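Local atomic coordinates of GRAM domain-containing protein 1A (Mus musculus, PDB entry 6GQF), a protein that transfers cholesterol non-vesicularly from the plasma membrane to the endoplasmic reticulum, binding the sterol in the VASt (ASTER) domain that this chain contains. Residues L104-F118 and V128-Y140. Sequence-based numbering, arbitrary orientation.
Sequences LGPKSASVVETQTLF and VVDSEVLTQGIPY. With HC3 (25-hydroxycholesterol), chain E.
A buried carboxylate on the sterol-facing side of two paired strands, that of E113, meets S131 OG across the hairpin; OG is modelled implausibly close to E113 OE2, so a hydrogen bond is indicated but its length is doubtful. With CG anti to the backbone N (chi1 -177°) and the chain extended beyond it, E113 runs past the non-hydrogen-bonded partner V133, whose CG2 packs 3.7 Å from E113 CG. Q115 NE2 also donates to E113 OE2 (3.1 Å), coming from above the carboxylate plane, while Y96 OH and a glycerol, probably from the crystallisation liquor, hold E113 OE1. Q115 OE1 in turn accepts from R92; an alanine here would probably cost E113 OE2 its amide donor and leave R92 without this acceptor. Further along the same face, the V111 and V133 side chains cross, their CG1 methyls 3.5 Å apart, and V111 CG2 lies beside T135 CG2. V133 CG1 and T135 CG2 continue to the sterol, the latter 3.7 Å from C14. Beneath this face the antiparallel backbones bond in pairs from S110-Q136 to F118-V128. On the other face, D130 OD2 approaches F118 CE1 obliquely (3.7 Å), while D130 OD1 forms a salt bridge with R149. At the start of strand 108-118, A109 CB meets I138 CG2 at 3.5 Å; past the strands, the P106 and P139 rings meet through their CD atoms (4.0 Å). P139 CD and L104 CD2 both touch the sterol tail, the leucine methyl 3.5 Å from the ligand's O2 hydroxyl. Strands 108-119 and 127-136 thus form a beta hairpin in the curved antiparallel sheet of a StAR-like, Bet v 1-related fold, one face and adjoining loops lining the 25-hydroxycholesterol pocket.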
loop_
_atom_site.group_PDB
_atom_site.type_symbol
_atom_site.label_atom_id
_atom_site.label_comp_id
_atom_site.label_asym_id
_atom_site.label_seq_id
_atom_site.Cartn_x
_atom_site.Cartn_y
_atom_site.Cartn_z
ATOM N N LEU A 104 -2.396 18.450 -12.664
ATOM C CA LEU A 104 -3.733 18.054 -13.077
ATOM C C LEU A 104 -4.698 18.192 -11.906
ATOM O O LEU A 104 -4.685 17.386 -10.975
ATOM C CB LEU A 104 -3.737 16.614 -13.602
ATOM C CG LEU A 104 -4.827 16.286 -14.624
ATOM C CD1 LEU A 104 -4.532 16.931 -15.969
ATOM C CD2 LEU A 104 -4.955 14.794 -14.775
ATOM N N GLY A 105 -5.519 19.233 -11.955
ATOM C CA GLY A 105 -6.541 19.451 -10.954
ATOM C C GLY A 105 -6.003 19.872 -9.595
ATOM O O GLY A 105 -5.101 20.706 -9.518
ATOM N N PRO A 106 -6.567 19.314 -8.509
ATOM C CA PRO A 106 -6.158 19.674 -7.144
ATOM C C PRO A 106 -4.695 19.384 -6.830
ATOM O O PRO A 106 -4.030 18.638 -7.552
ATOM C CB PRO A 106 -7.062 18.803 -6.266
ATOM C CG PRO A 106 -8.237 18.496 -7.116
ATOM C CD PRO A 106 -7.709 18.382 -8.504
ATOM N N LYS A 107 -4.212 19.980 -5.745
ATOM C CA LYS A 107 -2.845 19.777 -5.281
ATOM C C LYS A 107 -2.840 18.897 -4.037
ATOM O O LYS A 107 -1.835 18.806 -3.329
ATOM C CB LYS A 107 -2.173 21.122 -4.996
ATOM C CG LYS A 107 -2.123 22.042 -6.207
ATOM C CD LYS A 107 -1.509 23.389 -5.872
ATOM C CE LYS A 107 -1.516 24.316 -7.078
ATOM N NZ LYS A 107 -0.801 25.598 -6.808
ATOM N N SER A 108 -3.973 18.251 -3.776
ATOM C CA SER A 108 -4.087 17.314 -2.662
ATOM C C SER A 108 -5.322 16.430 -2.832
ATOM O O SER A 108 -6.177 16.699 -3.676
ATOM C CB SER A 108 -4.148 18.060 -1.327
ATOM O OG SER A 108 -5.266 18.930 -1.272
ATOM N N ALA A 109 -5.397 15.366 -2.036
ATOM C CA ALA A 109 -6.508 14.422 -2.116
ATOM C C ALA A 109 -6.582 13.546 -0.872
ATOM O O ALA A 109 -5.588 13.360 -0.178
ATOM C CB ALA A 109 -6.370 13.556 -3.353
ATOM N N SER A 110 -7.769 13.008 -0.602
ATOM C CA SER A 110 -7.972 12.096 0.519
ATOM C C SER A 110 -7.871 10.661 0.028
ATOM O O SER A 110 -8.196 10.368 -1.123
ATOM C CB SER A 110 -9.329 12.334 1.186
ATOM O OG SER A 110 -9.380 13.605 1.808
ATOM N N VAL A 111 -7.423 9.774 0.911
ATOM C CA VAL A 111 -7.257 8.368 0.578
ATOM C C VAL A 111 -7.791 7.491 1.691
ATOM O O VAL A 111 -7.207 7.432 2.766
ATOM C CB VAL A 111 -5.778 8.013 0.338
ATOM C CG1 VAL A 111 -5.606 6.508 0.130
ATOM C CG2 VAL A 111 -5.233 8.785 -0.849
ATOM N N VAL A 112 -8.895 6.805 1.424
ATOM C CA VAL A 112 -9.395 5.792 2.337
ATOM C C VAL A 112 -8.836 4.450 1.910
ATOM O O VAL A 112 -8.924 4.089 0.739
ATOM C CB VAL A 112 -10.921 5.742 2.350
ATOM C CG1 VAL A 112 -11.418 4.580 3.209
ATOM C CG2 VAL A 112 -11.471 7.053 2.856
ATOM N N GLU A 113 -8.262 3.722 2.862
ATOM C CA GLU A 113 -7.648 2.429 2.581
ATOM C C GLU A 113 -8.217 1.348 3.493
ATOM O O GLU A 113 -8.502 1.599 4.661
ATOM C CB GLU A 113 -6.125 2.512 2.744
ATOM C CG GLU A 113 -5.379 1.220 2.403
ATOM C CD GLU A 113 -3.878 1.342 2.580
ATOM O OE1 GLU A 113 -3.419 2.402 3.058
ATOM O OE2 GLU A 113 -3.155 0.378 2.243
ATOM N N THR A 114 -8.380 0.150 2.939
ATOM C CA THR A 114 -8.859 -1.009 3.687
ATOM C C THR A 114 -7.863 -2.157 3.578
ATOM O O THR A 114 -7.496 -2.557 2.474
ATOM C CB THR A 114 -10.225 -1.478 3.168
ATOM O OG1 THR A 114 -11.108 -0.357 3.080
ATOM C CG2 THR A 114 -10.826 -2.516 4.090
ATOM N N GLN A 115 -7.440 -2.690 4.720
ATOM C CA GLN A 115 -6.464 -3.775 4.745
ATOM C C GLN A 115 -7.018 -5.024 5.418
ATOM O O GLN A 115 -7.595 -4.943 6.497
ATOM C CB GLN A 115 -5.189 -3.329 5.461
ATOM C CG GLN A 115 -4.408 -2.271 4.709
ATOM C CD GLN A 115 -3.075 -1.971 5.356
ATOM O OE1 GLN A 115 -2.857 -2.288 6.526
ATOM N NE2 GLN A 115 -2.169 -1.366 4.597
ATOM N N THR A 116 -6.838 -6.172 4.765
ATOM C CA THR A 116 -7.239 -7.468 5.314
ATOM C C THR A 116 -6.031 -8.382 5.511
ATOM O O THR A 116 -5.387 -8.766 4.540
ATOM C CB THR A 116 -8.251 -8.186 4.397
ATOM O OG1 THR A 116 -9.398 -7.353 4.197
ATOM C CG2 THR A 116 -8.698 -9.500 5.014
ATOM N N LEU A 117 -5.753 -8.751 6.761
ATOM C CA LEU A 117 -4.576 -9.557 7.090
ATOM C C LEU A 117 -4.908 -11.038 7.210
ATOM O O LEU A 117 -5.843 -11.420 7.906
ATOM C CB LEU A 117 -3.947 -9.071 8.402
ATOM C CG LEU A 117 -2.472 -9.418 8.654
ATOM C CD1 LEU A 117 -1.929 -8.532 9.754
ATOM C CD2 LEU A 117 -2.264 -10.881 9.027
ATOM N N PHE A 118 -4.119 -11.862 6.528
ATOM C CA PHE A 118 -4.214 -13.315 6.627
ATOM C C PHE A 118 -2.921 -13.886 7.197
ATOM O O PHE A 118 -1.858 -13.753 6.593
ATOM C CB PHE A 118 -4.491 -13.935 5.258
ATOM C CG PHE A 118 -5.683 -13.355 4.561
ATOM C CD1 PHE A 118 -5.547 -12.258 3.726
ATOM C CD2 PHE A 118 -6.937 -13.909 4.738
ATOM C CE1 PHE A 118 -6.644 -11.724 3.082
ATOM C CE2 PHE A 118 -8.036 -13.381 4.099
ATOM C CZ PHE A 118 -7.891 -12.287 3.269
ATOM N N VAL A 128 0.055 -12.412 5.005
ATOM C CA VAL A 128 -0.284 -11.708 3.769
ATOM C C VAL A 128 -1.401 -10.719 4.071
ATOM O O VAL A 128 -2.268 -10.999 4.896
ATOM C CB VAL A 128 -0.730 -12.681 2.651
ATOM C CG1 VAL A 128 -1.234 -11.926 1.417
ATOM C CG2 VAL A 128 0.412 -13.606 2.277
ATOM N N VAL A 129 -1.374 -9.559 3.425
ATOM C CA VAL A 129 -2.453 -8.595 3.601
ATOM C C VAL A 129 -2.829 -7.962 2.271
ATOM O O VAL A 129 -1.967 -7.534 1.501
ATOM C CB VAL A 129 -2.090 -7.497 4.655
ATOM C CG1 VAL A 129 -0.649 -7.607 5.082
ATOM C CG2 VAL A 129 -2.406 -6.089 4.160
ATOM N N ASP A 130 -4.136 -7.951 2.009
ATOM C CA ASP A 130 -4.701 -7.310 0.828
ATOM C C ASP A 130 -5.131 -5.893 1.160
ATOM O O ASP A 130 -5.715 -5.647 2.211
ATOM C CB ASP A 130 -5.903 -8.093 0.301
ATOM C CG ASP A 130 -5.506 -9.326 -0.482
ATOM O OD1 ASP A 130 -4.511 -9.267 -1.236
ATOM O OD2 ASP A 130 -6.202 -10.356 -0.354
ATOM N N SER A 131 -4.857 -4.970 0.246
ATOM C CA SER A 131 -5.138 -3.561 0.474
ATOM C C SER A 131 -5.975 -2.978 -0.659
ATOM O O SER A 131 -5.625 -3.118 -1.828
ATOM C CB SER A 131 -3.827 -2.784 0.623
ATOM O OG SER A 131 -4.071 -1.441 1.004
ATOM N N GLU A 132 -7.093 -2.346 -0.303
ATOM C CA GLU A 132 -7.902 -1.589 -1.258
ATOM C C GLU A 132 -7.732 -0.098 -0.995
ATOM O O GLU A 132 -8.049 0.384 0.090
ATOM C CB GLU A 132 -9.381 -1.960 -1.160
ATOM C CG GLU A 132 -9.706 -3.399 -1.485
ATOM C CD GLU A 132 -11.199 -3.661 -1.425
ATOM O OE1 GLU A 132 -11.952 -2.943 -2.119
ATOM O OE2 GLU A 132 -11.621 -4.569 -0.676
ATOM N N VAL A 133 -7.236 0.626 -1.992
ATOM C CA VAL A 133 -6.950 2.048 -1.849
ATOM C C VAL A 133 -7.861 2.856 -2.750
ATOM O O VAL A 133 -7.813 2.740 -3.975
ATOM C CB VAL A 133 -5.480 2.370 -2.183
ATOM C CG1 VAL A 133 -5.223 3.875 -2.127
ATOM C CG2 VAL A 133 -4.552 1.641 -1.225
ATOM N N LEU A 134 -8.696 3.674 -2.124
ATOM C CA LEU A 134 -9.591 4.563 -2.841
ATOM C C LEU A 134 -9.138 5.988 -2.605
ATOM O O LEU A 134 -9.133 6.471 -1.473
ATOM C CB LEU A 134 -11.040 4.371 -2.390
ATOM C CG LEU A 134 -11.746 3.110 -2.905
ATOM C CD1 LEU A 134 -11.225 1.821 -2.269
ATOM C CD2 LEU A 134 -13.224 3.237 -2.656
ATOM N N THR A 135 -8.726 6.637 -3.689
ATOM C CA THR A 135 -8.320 8.030 -3.663
ATOM C C THR A 135 -9.500 8.905 -4.079
ATOM O O THR A 135 -10.065 8.720 -5.157
ATOM C CB THR A 135 -7.129 8.279 -4.599
ATOM O OG1 THR A 135 -7.546 8.099 -5.957
ATOM C CG2 THR A 135 -6.002 7.304 -4.299
ATOM N N GLN A 136 -9.873 9.842 -3.213
ATOM C CA GLN A 136 -11.016 10.712 -3.457
ATOM C C GLN A 136 -10.553 12.136 -3.743
ATOM O O GLN A 136 -9.463 12.536 -3.335
ATOM C CB GLN A 136 -11.964 10.710 -2.254
ATOM C CG GLN A 136 -12.265 9.329 -1.669
ATOM C CD GLN A 136 -13.061 8.442 -2.616
ATOM O OE1 GLN A 136 -13.519 8.891 -3.666
ATOM N NE2 GLN A 136 -13.234 7.177 -2.244
ATOM N N GLY A 137 -11.385 12.895 -4.450
ATOM C CA GLY A 137 -11.121 14.301 -4.691
ATOM C C GLY A 137 -10.267 14.562 -5.913
ATOM O O GLY A 137 -10.011 15.715 -6.259
ATOM N N ILE A 138 -9.819 13.495 -6.567
ATOM C CA ILE A 138 -9.012 13.623 -7.775
ATOM C C ILE A 138 -9.898 13.571 -9.011
ATOM O O ILE A 138 -11.062 13.176 -8.927
ATOM C CB ILE A 138 -7.947 12.510 -7.877
ATOM C CG1 ILE A 138 -8.611 11.126 -7.942
ATOM C CG2 ILE A 138 -6.994 12.596 -6.701
ATOM C CD1 ILE A 138 -7.661 10.010 -8.299
ATOM N N PRO A 139 -9.352 13.979 -10.165
ATOM C CA PRO A 139 -10.017 13.751 -11.452
ATOM C C PRO A 139 -10.167 12.263 -11.780
ATOM O O PRO A 139 -9.230 11.493 -11.572
ATOM C CB PRO A 139 -9.080 14.426 -12.455
ATOM C CG PRO A 139 -8.318 15.418 -11.659
ATOM C CD PRO A 139 -8.157 14.830 -10.306
ATOM N N TYR A 140 -11.335 11.876 -12.287
ATOM C CA TYR A 140 -11.584 10.504 -12.726
ATOM C C TYR A 140 -11.540 9.498 -11.575
ATOM O O TYR A 140 -11.201 8.334 -11.781
ATOM C CB TYR A 140 -10.573 10.097 -13.804
ATOM C CG TYR A 140 -10.474 11.079 -14.950
ATOM C CD1 TYR A 140 -11.536 11.258 -15.828
ATOM C CD2 TYR A 140 -9.318 11.817 -15.163
ATOM C CE1 TYR A 140 -11.452 12.148 -16.877
ATOM C CE2 TYR A 140 -9.223 12.710 -16.212
ATOM C CZ TYR A 140 -10.293 12.875 -17.068
ATOM O OH TYR A 140 -10.210 13.768 -18.121
HETATM C C18 HC3 E . -0.905 7.620 -6.897
HETATM C C13 HC3 E . -2.303 7.735 -6.279
HETATM C C12 HC3 E . -2.102 8.463 -5.068
HETATM C C11 HC3 E . -1.248 7.636 -3.944
HETATM C C9 HC3 E . -1.820 6.250 -3.668
HETATM C C10 HC3 E . -0.976 5.428 -2.548
HETATM C C19 HC3 E . 0.495 5.619 -2.837
HETATM C C1 HC3 E . -1.245 6.026 -1.168
HETATM C C2 HC3 E . -0.545 5.264 -0.067
HETATM C C3 HC3 E . -0.883 3.808 -0.064
HETATM O O1 HC3 E . -0.099 3.127 0.916
HETATM C C4 HC3 E . -0.627 3.164 -1.424
HETATM C C5 HC3 E . -1.275 3.980 -2.539
HETATM C C6 HC3 E . -1.706 3.242 -3.951
HETATM C C7 HC3 E . -2.587 4.015 -4.857
HETATM C C8 HC3 E . -1.960 5.503 -4.989
HETATM C C14 HC3 E . -2.794 6.300 -5.960
HETATM C C15 HC3 E . -3.181 5.652 -7.385
HETATM C C16 HC3 E . -3.598 7.025 -8.332
HETATM C C17 HC3 E . -3.334 8.269 -7.461
HETATM C C20 HC3 E . -2.829 9.443 -8.153
HETATM C C21 HC3 E . -3.384 10.694 -7.409
HETATM C C22 HC3 E . -3.116 9.556 -9.690
HETATM C C23 HC3 E . -4.071 10.645 -10.112
HETATM C C24 HC3 E . -4.391 10.352 -11.559
HETATM C C25 HC3 E . -4.948 11.583 -12.231
HETATM C C26 HC3 E . -5.375 11.182 -13.622
HETATM C C27 HC3 E . -6.147 12.089 -11.452
HETATM O O2 HC3 E . -3.946 12.570 -12.303
#